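Lmo0305 protein (Listeria monocytogenes, PDB 3PJ0) belongs to the beta-eliminating lyase family of fold-type I pyridoxal-phosphate proteins and carries its cofactor covalently on a lysine. Local coordinates at residues H95-L100 and G120-L125; I143-R148 and L174-A179. All blocks are in the same frame, centred on the assembly; numbering follows the deposited sequence.

Interaction 1: H95-L100 and G120-L125; sequences HPLSHL and GTANQL
Gly-120 and Thr-121 offer their backbone to the ring of Pro-96: CG of Pro-96 rests 3.8 Å from the carbonyl carbon C of Thr-121. Ala-122 follows and touches three residues: its CB meets CB of Pro-96 at 4.1 Å and CG of Leu-97 at 4.2 Å, and its carbonyl oxygen O takes a position at the edge of the His-95 ring, 3.4 Å from CE1. Beyond Asn-123 the chain completes a type I turn, Thr-121 to Gln-124, within which the hydroxyl OG1 of Thr-121 donates to OD1 of Asn-123, 2.7 Å, nearly along the C=O axis. The turn presents Gln-124 O to NE2 of His-95, and this 2.8 Å hydrogen bond is the one polar link between the segments. It is bent (136° at the hydrogen); Gln-124 O lies nearly in the plane of the imidazole, while NE2 stands above the plane of that carbonyl, 36° out of it and not on a lone pair. The ring's other nitrogen, ND1, accepts from Leu-97 N at 3.0 Å, so both nitrogens are engaged and the rotation of the imidazole is fixed. CG of His-95 is anti to the backbone N (chi1 -171°), which carries NE2 across to Gln-124 O although CB itself does not point at the loop. Two type I turns thus pack together where loops following the neighbouring parallel strands 91-94 and 115-118 meet at the sheet's edge.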
ATOM      1  N   HIS A  95      25.516  -0.935  -3.541  1.00  8.85           N
ATOM      2  CA  HIS A  95      26.243  -1.169  -2.314  1.00 10.25           C
ATOM      3  C   HIS A  95      25.716  -2.462  -1.635  1.00 10.23           C
ATOM      4  O   HIS A  95      24.515  -2.747  -1.695  1.00  9.41           O
ATOM      5  CB  HIS A  95      26.060   0.031  -1.370  1.00 10.51           C
ATOM      6  CG  HIS A  95      26.943   0.001  -0.155  1.00 10.41           C
ATOM      7  ND1 HIS A  95      26.602  -0.673   0.991  1.00  9.92           N
ATOM      8  CD2 HIS A  95      28.141   0.584   0.095  1.00 10.88           C
ATOM      9  CE1 HIS A  95      27.565  -0.529   1.891  1.00 11.77           C
ATOM     10  NE2 HIS A  95      28.513   0.232   1.369  1.00 11.30           N
ATOM     11  N   PRO A  96      26.595  -3.247  -0.989  1.00 11.34           N
ATOM     12  CA  PRO A  96      26.184  -4.480  -0.284  1.00 11.44           C
ATOM     13  C   PRO A  96      25.002  -4.328   0.730  1.00 11.73           C
ATOM     14  O   PRO A  96      24.247  -5.280   0.970  1.00 12.18           O
ATOM     15  CB  PRO A  96      27.457  -4.863   0.494  1.00 12.39           C
ATOM     16  CG  PRO A  96      28.548  -4.356  -0.330  1.00 12.32           C
ATOM     17  CD  PRO A  96      28.055  -3.056  -0.903  1.00 12.08           C
ATOM     18  N   LEU A  97      24.852  -3.134   1.295  1.00 11.06           N
ATOM     19  CA  LEU A  97      23.830  -2.875   2.307  1.00 10.94           C
ATOM     20  C   LEU A  97      22.669  -2.069   1.741  1.00 11.61           C
ATOM     21  O   LEU A  97      21.924  -1.413   2.502  1.00 12.16           O
ATOM     22  CB  LEU A  97      24.445  -2.191   3.534  1.00 11.43           C
ATOM     23  CG  LEU A  97      25.608  -2.932   4.187  1.00 13.05           C
ATOM     24  CD1 LEU A  97      26.052  -2.297   5.526  1.00 13.55           C
ATOM     25  CD2 LEU A  97      25.210  -4.378   4.405  1.00 12.48           C
ATOM     26  N   SER A  98      22.489  -2.112   0.421  1.00 10.51           N
ATOM     27  CA  SER A  98      21.321  -1.460  -0.171  1.00 10.08           C
ATOM     28  C   SER A  98      20.053  -2.001   0.483  1.00 10.45           C
ATOM     29  O   SER A  98      19.998  -3.150   0.925  1.00 10.34           O
ATOM     30  CB  SER A  98      21.237  -1.684  -1.670  1.00  9.62           C
ATOM     31  OG  SER A  98      19.992  -1.191  -2.175  1.00 13.29           O
ATOM     32  N   HIS A  99      19.021  -1.169   0.527  1.00 10.33           N
ATOM     33  CA  HIS A  99      17.787  -1.565   1.185  1.00 10.89           C
ATOM     34  C   HIS A  99      17.206  -2.765   0.438  1.00 10.58           C
ATOM     35  O   HIS A  99      16.610  -3.657   1.040  1.00 10.93           O
ATOM     36  CB  HIS A  99      16.814  -0.379   1.216  1.00 10.89           C
ATOM     37  CG  HIS A  99      15.603  -0.578   2.069  1.00  9.76           C
ATOM     38  ND1 HIS A  99      14.448  -1.179   1.603  1.00  9.71           N
ATOM     39  CD2 HIS A  99      15.332  -0.176   3.334  1.00  9.74           C
ATOM     40  CE1 HIS A  99      13.528  -1.158   2.556  1.00  9.41           C
ATOM     41  NE2 HIS A  99      14.032  -0.555   3.615  1.00  9.39           N
ATOM     42  N   LEU A 100      17.399  -2.778  -0.877  1.00  9.91           N
ATOM     43  CA  LEU A 100      16.935  -3.869  -1.716  1.00 10.33           C
ATOM     44  C   LEU A 100      17.592  -5.220  -1.374  1.00 10.61           C
ATOM     45  O   LEU A 100      16.978  -6.275  -1.461  1.00  9.47           O
ATOM     46  CB  LEU A 100      17.216  -3.560  -3.197  1.00 10.85           C
ATOM     47  CG  LEU A 100      16.465  -2.465  -4.011  1.00 12.87           C
ATOM     48  CD1 LEU A 100      15.115  -2.942  -4.405  1.00 16.40           C
ATOM     49  CD2 LEU A 100      16.435  -1.032  -3.373  1.00 14.10           C
ATOM     50  N   GLY A 120      32.032  -2.868  -4.034  1.00 15.00           N
ATOM     51  CA  GLY A 120      32.971  -2.578  -2.942  1.00 16.75           C
ATOM     52  C   GLY A 120      32.803  -3.507  -1.755  1.00 17.25           C
ATOM     53  O   GLY A 120      32.674  -4.710  -1.932  1.00 18.51           O
ATOM     54  N   THR A 121      32.802  -2.938  -0.550  1.00 17.94           N
ATOM     55  CA  THR A 121      32.690  -3.710   0.673  1.00 18.07           C
ATOM     56  C   THR A 121      31.597  -3.088   1.542  1.00 17.55           C
ATOM     57  O   THR A 121      31.268  -1.926   1.386  1.00 15.76           O
ATOM     58  CB  THR A 121      34.050  -3.767   1.402  1.00 19.45           C
ATOM     59  OG1 THR A 121      34.448  -2.461   1.777  1.00 19.86           O
ATOM     60  CG2 THR A 121      35.123  -4.361   0.490  1.00 20.19           C
ATOM     61  N   ALA A 122      31.030  -3.885   2.447  1.00 17.57           N
ATOM     62  CA  ALA A 122      29.917  -3.460   3.287  1.00 16.93           C
ATOM     63  C   ALA A 122      30.242  -2.283   4.206  1.00 18.27           C
ATOM     64  O   ALA A 122      29.343  -1.505   4.577  1.00 16.80           O
ATOM     65  CB  ALA A 122      29.394  -4.675   4.132  1.00 17.84           C
ATOM     66  N   ASN A 123      31.516  -2.122   4.547  1.00 18.27           N
ATOM     67  CA  ASN A 123      31.919  -1.079   5.493  1.00 19.58           C
ATOM     68  C   ASN A 123      32.294   0.298   4.942  1.00 18.77           C
ATOM     69  O   ASN A 123      32.724   1.162   5.720  1.00 18.24           O
ATOM     70  CB  ASN A 123      33.066  -1.599   6.411  1.00 21.21           C
ATOM     71  CG  ASN A 123      34.421  -1.846   5.670  1.00 25.49           C
ATOM     72  OD1 ASN A 123      34.490  -1.998   4.446  1.00 31.92           O
ATOM     73  ND2 ASN A 123      35.497  -1.920   6.448  1.00 29.98           N
ATOM     74  N   GLN A 124      32.161   0.522   3.638  1.00 18.10           N
ATOM     75  CA  GLN A 124      32.575   1.826   3.081  1.00 17.50           C
ATOM     76  C   GLN A 124      31.809   2.211   1.860  1.00 15.78           C
ATOM     77  O   GLN A 124      31.064   1.403   1.291  1.00 13.62           O
ATOM     78  CB  GLN A 124      34.089   1.862   2.793  1.00 19.26           C
ATOM     79  CG  GLN A 124      34.608   0.771   1.901  1.00 22.94           C
ATOM     80  CD  GLN A 124      36.149   0.690   1.892  1.00 27.54           C
ATOM     81  OE1 GLN A 124      36.833   1.585   1.383  1.00 33.70           O
ATOM     82  NE2 GLN A 124      36.688  -0.400   2.420  1.00 30.40           N
ATOM     83  N   LEU A 125      31.962   3.473   1.490  1.00 13.22           N
ATOM     84  CA  LEU A 125      31.310   3.974   0.294  1.00 13.65           C
ATOM     85  C   LEU A 125      31.799   3.250  -0.948  1.00 13.25           C
ATOM     86  O   LEU A 125      32.991   2.923  -1.096  1.00 13.85           O
ATOM     87  CB  LEU A 125      31.572   5.481   0.111  1.00 12.44           C
ATOM     88  CG  LEU A 125      30.821   6.445   1.001  1.00 14.36           C
ATOM     89  CD1 LEU A 125      31.451   7.838   0.956  1.00 14.93           C
ATOM     90  CD2 LEU A 125      29.311   6.501   0.582  1.00 11.04           C
TER

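Interaction 2: I143-R148 and L174-A179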
ATOM      1  N   ILE A 143      22.355   4.127  -6.479  1.00 10.40           N
ATOM      2  CA  ILE A 143      23.138   4.885  -5.496  1.00  9.80           C
ATOM      3  C   ILE A 143      22.187   5.381  -4.399  1.00  9.69           C
ATOM      4  O   ILE A 143      21.113   5.896  -4.674  1.00  8.44           O
ATOM      5  CB  ILE A 143      23.798   6.132  -6.158  1.00 10.12           C
ATOM      6  CG1 ILE A 143      24.658   5.729  -7.358  1.00 10.78           C
ATOM      7  CG2 ILE A 143      24.508   6.981  -5.134  1.00  9.53           C
ATOM      8  CD1 ILE A 143      25.833   4.789  -7.048  1.00 13.96           C
ATOM      9  N   GLU A 144      22.585   5.214  -3.146  1.00  9.60           N
ATOM     10  CA  GLU A 144      21.780   5.671  -1.990  1.00  8.51           C
ATOM     11  C   GLU A 144      22.499   6.875  -1.348  1.00  9.00           C
ATOM     12  O   GLU A 144      23.615   6.729  -0.856  1.00  8.44           O
ATOM     13  CB  GLU A 144      21.639   4.528  -0.978  1.00  8.93           C
ATOM     14  CG  GLU A 144      20.772   4.854   0.213  1.00  9.53           C
ATOM     15  CD  GLU A 144      20.829   3.788   1.316  1.00 10.54           C
ATOM     16  OE1 GLU A 144      20.732   2.566   1.012  1.00  8.30           O
ATOM     17  OE2 GLU A 144      20.965   4.205   2.474  1.00 10.81           O
ATOM     18  N   LEU A 145      21.867   8.057  -1.409  1.00  8.32           N
ATOM     19  CA  LEU A 145      22.425   9.292  -0.859  1.00  9.05           C
ATOM     20  C   LEU A 145      21.589   9.714   0.355  1.00  9.02           C
ATOM     21  O   LEU A 145      20.407  10.025   0.213  1.00  9.96           O
ATOM     22  CB  LEU A 145      22.411  10.429  -1.888  1.00  8.71           C
ATOM     23  CG  LEU A 145      23.107  10.216  -3.209  1.00  9.37           C
ATOM     24  CD1 LEU A 145      22.872  11.365  -4.193  1.00  7.73           C
ATOM     25  CD2 LEU A 145      24.610  10.006  -2.997  1.00  8.59           C
ATOM     26  N   PRO A 146      22.169   9.643   1.561  1.00  8.55           N
ATOM     27  CA  PRO A 146      23.478   9.164   1.935  1.00  9.10           C
ATOM     28  C   PRO A 146      23.381   7.675   2.186  1.00  9.11           C
ATOM     29  O   PRO A 146      22.260   7.161   2.175  1.00  9.22           O
ATOM     30  CB  PRO A 146      23.745   9.916   3.232  1.00  9.73           C
ATOM     31  CG  PRO A 146      22.431   9.982   3.869  1.00 10.03           C
ATOM     32  CD  PRO A 146      21.400  10.047   2.753  1.00  9.26           C
ATOM     33  N   GLN A 147      24.495   6.998   2.454  1.00  9.06           N
ATOM     34  CA  GLN A 147      24.478   5.551   2.689  1.00  9.30           C
ATOM     35  C   GLN A 147      24.182   5.324   4.158  1.00 10.37           C
ATOM     36  O   GLN A 147      25.077   5.356   5.011  1.00 10.07           O
ATOM     37  CB  GLN A 147      25.804   4.893   2.290  1.00 10.00           C
ATOM     38  CG  GLN A 147      25.704   3.381   2.206  1.00 10.18           C
ATOM     39  CD  GLN A 147      25.087   2.906   0.886  1.00  8.02           C
ATOM     40  OE1 GLN A 147      25.610   3.209  -0.180  1.00 11.28           O
ATOM     41  NE2 GLN A 147      23.967   2.172   0.957  1.00  9.37           N
ATOM     42  N   ARG A 148      22.910   5.115   4.447  1.00 10.55           N
ATOM     43  CA  ARG A 148      22.446   5.033   5.837  1.00 11.47           C
ATOM     44  C   ARG A 148      23.095   3.962   6.716  1.00 11.94           C
ATOM     45  O   ARG A 148      23.412   4.236   7.868  1.00 12.49           O
ATOM     46  CB  ARG A 148      20.934   4.834   5.844  1.00 12.08           C
ATOM     47  CG  ARG A 148      20.300   4.715   7.233  1.00 14.44           C
ATOM     48  CD  ARG A 148      20.119   3.247   7.693  1.00 16.40           C
ATOM     49  NE  ARG A 148      19.289   3.237   8.888  1.00 17.94           N
ATOM     50  CZ  ARG A 148      18.498   2.245   9.324  1.00 22.81           C
ATOM     51  NH1 ARG A 148      18.404   1.086   8.690  1.00 24.38           N
ATOM     52  NH2 ARG A 148      17.781   2.425  10.432  1.00 21.15           N
ATOM     53  N   LEU A 174      21.120   5.099 -14.225  1.00 11.54           N
ATOM     54  CA  LEU A 174      21.531   5.453 -12.867  1.00 11.01           C
ATOM     55  C   LEU A 174      20.259   5.809 -12.120  1.00 10.83           C
ATOM     56  O   LEU A 174      19.498   6.679 -12.575  1.00 11.09           O
ATOM     57  CB  LEU A 174      22.525   6.629 -12.868  1.00 11.65           C
ATOM     58  CG  LEU A 174      23.383   6.826 -11.592  1.00 13.94           C
ATOM     59  CD1 LEU A 174      24.329   5.655 -11.341  1.00 13.64           C
ATOM     60  CD2 LEU A 174      24.178   8.167 -11.634  1.00 12.51           C
ATOM     61  N   HIS A 175      20.022   5.104 -11.003  1.00  9.86           N
ATOM     62  CA  HIS A 175      18.841   5.262 -10.161  1.00  9.62           C
ATOM     63  C   HIS A 175      19.213   5.735  -8.760  1.00 10.12           C
ATOM     64  O   HIS A 175      20.109   5.157  -8.120  1.00 10.49           O
ATOM     65  CB  HIS A 175      18.061   3.925 -10.005  1.00  9.90           C
ATOM     66  CG  HIS A 175      16.919   4.036  -9.040  1.00  9.87           C
ATOM     67  ND1 HIS A 175      15.720   4.620  -9.387  1.00  9.96           N
ATOM     68  CD2 HIS A 175      16.808   3.686  -7.731  1.00  7.39           C
ATOM     69  CE1 HIS A 175      14.917   4.613  -8.340  1.00  8.04           C
ATOM     70  NE2 HIS A 175      15.557   4.073  -7.313  1.00  7.58           N
ATOM     71  N   LEU A 176      18.505   6.764  -8.276  1.00  9.59           N
ATOM     72  CA  LEU A 176      18.730   7.320  -6.947  1.00  9.24           C
ATOM     73  C   LEU A 176      17.772   6.804  -5.893  1.00  8.60           C
ATOM     74  O   LEU A 176      16.568   6.990  -6.018  1.00  7.68           O
ATOM     75  CB  LEU A 176      18.630   8.863  -6.979  1.00  9.39           C
ATOM     76  CG  LEU A 176      18.689   9.632  -5.639  1.00 10.17           C
ATOM     77  CD1 LEU A 176      19.983   9.287  -4.899  1.00  9.26           C
ATOM     78  CD2 LEU A 176      18.575  11.150  -5.849  1.00 10.52           C
ATOM     79  N   ASP A 177      18.314   6.087  -4.901  1.00  8.37           N
ATOM     80  CA  ASP A 177      17.581   5.745  -3.709  1.00  8.23           C
ATOM     81  C   ASP A 177      17.717   7.017  -2.872  1.00  8.71           C
ATOM     82  O   ASP A 177      18.717   7.249  -2.193  1.00  8.96           O
ATOM     83  CB  ASP A 177      18.114   4.485  -2.970  1.00  9.15           C
ATOM     84  CG  ASP A 177      17.299   4.167  -1.720  1.00  9.71           C
ATOM     85  OD1 ASP A 177      16.671   5.101  -1.176  1.00  8.98           O
ATOM     86  OD2 ASP A 177      17.251   2.984  -1.306  1.00 10.00           O
ATOM     87  N   GLY A 178      16.706   7.861  -2.984  1.00  7.31           N
ATOM     88  CA  GLY A 178      16.651   9.128  -2.318  1.00  8.01           C
ATOM     89  C   GLY A 178      15.708   9.123  -1.137  1.00  7.54           C
ATOM     90  O   GLY A 178      15.050  10.139  -0.860  1.00  7.24           O
ATOM     91  N   ALA A 179      15.655   7.998  -0.420  1.00  7.56           N
ATOM     92  CA  ALA A 179      14.862   7.890   0.787  1.00  8.49           C
ATOM     93  C   ALA A 179      15.151   9.073   1.730  1.00  9.18           C
ATOM     94  O   ALA A 179      14.244   9.571   2.429  1.00  9.60           O
ATOM     95  CB  ALA A 179      15.174   6.570   1.504  1.00  7.92           C
TER
HETATM   96  O   HOH W   1      19.488   1.396  -0.982  1.00 10.70           O
HETATM   97  O   HOH W   2      18.641   7.951   0.498  1.00  9.11           O
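Ile-143 and Glu-144 pair in parallel with Leu-176 and Asp-177: Ile-143 N donates to His-175 O (3.0 Å), Asp-177 N donates to Ile-143 O (2.8 Å), and a weak bond from Leu-145 N to Asp-177 O follows where strand 140-144 gives way to loop. Beside Ile-143 and Leu-176 the packing is apolar, with Leu-145 and Leu-174 joining in. CD1 of Leu-176 reaches across to CD1 of Leu-145 at 3.6 Å, the two side chains crossing at about a right angle, while CG1 of Ile-143 touches CD1 of Leu-174 at 4.0 Å. Helix 157-170 packs on Leu-145 and Leu-174, as expected of the connection in a right-handed beta-alpha-beta crossover. On the face of Glu-144 and Asp-177 two carboxylates meet, OE1 of Glu-144 4.2 Å from OD2 of Asp-177, and a water bridges these like charges, donating to OE1 at 2.6 Å and to OD2 at 2.8 Å. The two side chains run side by side, each with CG anti to its backbone N (chi1 -177° and -180°), and their carboxylate planes are turned 44° apart. The second oxygen of each acid is held by backbone: Glu-144 OE2 accepts from Arg-148 N, from above the carboxylate plane, and Asp-177 OD1 accepts from Ala-179 N in an Asx turn. Asp-177 OD2 is also hydrogen-bonded to Gln-76 NE2 and to N1 of the cofactor-bearing modified residue at position 208. Sheet pairing, Asx turn, water and Gln-76 are together consistent with holding the aspartate at the pyridine nitrogen, as in other fold-type I proteins, where such a carboxylate probably stabilises a protonated N1.

In the fold
Interaction 2 is buried near the middle of the chain, whereas interaction 1 lies at its surface; their centres are about 11 Å apart and they touch directly. Residues 95-100 link the two: their first half makes interaction 1, and His-99, beyond it, reaches Asp-177, its CB coming within 4.2 Å of OD2, the oxygen that binds N1 of the modified residue at position 208. Strands 91-94 and 140-144 are adjacent in the seven-stranded sheet, and the loops that follow them touch through His-95 and Gln-147, with CB of His-95 lying 3.4 Å from OE1 of Gln-147.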